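PDB 2OOI: SA0254 protein from Staphylococcus aureus subsp. aureus, which is of unknown function but carries a UTRA domain, the ligand-sensing fold of GntR-type transcription regulators, and so probably binds a small effector molecule. Local coordinates for residues 6-11 against 97-102. Residues are numbered along the deposited sequence; the frame is centred on the assembly and turned at random.
Sequences FKTNGF and LRIGFS
Thr8 meets the start of strand 99-110 through its hydroxyl, which lies beside Ser102 and near Ile99. The strand lies at one edge of the chain's own antiparallel sheet in this UTRA domain and opens with a classic beta bulge. Gly100 and Phe101 form the bulge, both facing Tyr135 of strand 126-136. Thr8 itself is the centre of an inverse gamma turn in the loop between strand 3-4 and helix 11-14.

The closest approach is Thr8 OG1 to Ser102 OG, 3.6 Å. The two hydroxyls touch without hydrogen bonding. Ser102 OG is also 3.7 Å from Thr8 CB. Thr8 OG1 is 4.2 Å from Phe101 C and 4.4 Å from Ile99 CG2. Thr8 OG1 thus lies near the side chains of Ser102 and Ile99 and the carbonyl carbon of Phe101. With OG1 opposite the backbone N across the CA-CB bond (chi1 162°), the hydroxyl comes to lie beside Ser102.

Ser102 OG has its polar partner elsewhere, in a hydrogen bond to Gln132 OE1. The side chains of Thr8 and Ser102 both touch Phe134, so strand 126-136 also meets the contact. Ile99 also packs on Phe88 and Glu92 of helix 87-94. The CB of Phe101 points away from the 6-11 loop, and its ring stacks with that of Tyr135.

The second subunit borders the contact too. Ser102 pairs with one of its strands in an antiparallel ladder, which carries the sheet across the interface, and Thr8 packs on its Lys161. Within the loop, a weak 2.7 Å hydrogen bond from Asn9 N to Lys7 O closes the turn around Thr8.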
# COMPACT_ATOMS: atom_id res chain seq x y z
N PHE B 6 6.79 -5.53 0.59
CA PHE B 6 7.87 -4.94 -0.20
C PHE B 6 8.28 -5.87 -1.34
O PHE B 6 9.06 -5.49 -2.21
CB PHE B 6 9.07 -4.63 0.69
N LYS B 7 7.75 -7.09 -1.32
CA LYS B 7 8.39 -8.20 -0.62
C LYS B 7 7.89 -9.54 -1.14
O LYS B 7 7.08 -10.20 -0.49
CB LYS B 7 8.15 -8.09 0.88
CG LYS B 7 8.65 -9.28 1.68
CD LYS B 7 8.80 -8.93 3.15
CE LYS B 7 9.18 -10.16 3.97
NZ LYS B 7 9.43 -9.82 5.40
N THR B 8 8.37 -9.94 -2.31
CA THR B 8 7.58 -10.76 -3.22
C THR B 8 7.60 -12.23 -2.79
O THR B 8 8.29 -13.05 -3.39
CB THR B 8 8.10 -10.65 -4.67
OG1 THR B 8 7.60 -11.75 -5.44
CG2 THR B 8 9.62 -10.67 -4.70
N ASN B 9 6.84 -12.54 -1.75
CA ASN B 9 6.70 -13.92 -1.29
C ASN B 9 5.22 -14.15 -0.95
O ASN B 9 4.39 -13.33 -1.31
CB ASN B 9 7.65 -14.25 -0.12
CG ASN B 9 9.15 -14.21 -0.50
OD1 ASN B 9 9.61 -15.01 -1.33
ND2 ASN B 9 9.91 -13.29 0.11
N GLY B 10 4.89 -15.26 -0.31
CA GLY B 10 3.54 -15.45 0.20
C GLY B 10 3.40 -14.87 1.59
O GLY B 10 4.40 -14.63 2.27
N PHE B 11 2.17 -14.64 2.03
CA PHE B 11 1.94 -14.02 3.35
C PHE B 11 2.37 -14.91 4.51
O PHE B 11 2.73 -14.41 5.57
CB PHE B 11 0.48 -13.61 3.55
CG PHE B 11 -0.02 -12.61 2.55
CD1 PHE B 11 0.87 -11.79 1.82
CD2 PHE B 11 -1.39 -12.47 2.35
CE1 PHE B 11 0.40 -10.87 0.89
CE2 PHE B 11 -1.87 -11.54 1.43
CZ PHE B 11 -0.97 -10.74 0.69
N LEU B 97 9.86 -24.08 -8.22
CA LEU B 97 9.57 -23.00 -9.16
C LEU B 97 10.41 -21.80 -8.82
O LEU B 97 10.46 -21.40 -7.66
CB LEU B 97 8.10 -22.59 -9.11
CG LEU B 97 7.69 -21.62 -10.22
CD1 LEU B 97 7.86 -22.27 -11.60
CD2 LEU B 97 6.26 -21.14 -9.98
N ARG B 98 11.07 -21.22 -9.82
CA ARG B 98 11.90 -20.04 -9.60
C ARG B 98 11.04 -18.78 -9.71
O ARG B 98 10.66 -18.38 -10.80
CB ARG B 98 13.06 -19.98 -10.62
CG ARG B 98 14.06 -21.14 -10.57
CD ARG B 98 14.25 -21.68 -9.15
NE ARG B 98 15.31 -22.69 -9.07
CZ ARG B 98 15.47 -23.57 -8.08
NH1 ARG B 98 14.63 -23.60 -7.03
NH2 ARG B 98 16.49 -24.42 -8.12
N ILE B 99 10.75 -18.14 -8.59
CA ILE B 99 9.88 -16.96 -8.60
C ILE B 99 10.70 -15.68 -8.72
O ILE B 99 11.53 -15.38 -7.86
CB ILE B 99 8.96 -16.95 -7.38
CG1 ILE B 99 8.01 -18.16 -7.47
CG2 ILE B 99 8.19 -15.63 -7.32
CD1 ILE B 99 7.42 -18.65 -6.17
N GLY B 100 10.45 -14.93 -9.80
CA GLY B 100 11.26 -13.77 -10.17
C GLY B 100 10.86 -12.43 -9.54
O GLY B 100 11.66 -11.81 -8.83
N PHE B 101 9.63 -11.99 -9.81
CA PHE B 101 9.15 -10.67 -9.39
C PHE B 101 7.63 -10.59 -9.47
O PHE B 101 6.98 -11.50 -9.94
CB PHE B 101 9.76 -9.58 -10.27
CG PHE B 101 9.47 -9.72 -11.75
CD1 PHE B 101 8.41 -9.03 -12.34
CD2 PHE B 101 10.27 -10.53 -12.56
CE1 PHE B 101 8.15 -9.16 -13.72
CE2 PHE B 101 10.02 -10.65 -13.93
CZ PHE B 101 8.96 -9.96 -14.51
N SER B 102 7.06 -9.46 -9.02
CA SER B 102 5.63 -9.26 -9.12
C SER B 102 5.22 -7.80 -9.26
O SER B 102 5.99 -6.89 -8.91
CB SER B 102 4.93 -9.89 -7.92
OG SER B 102 5.34 -9.27 -6.72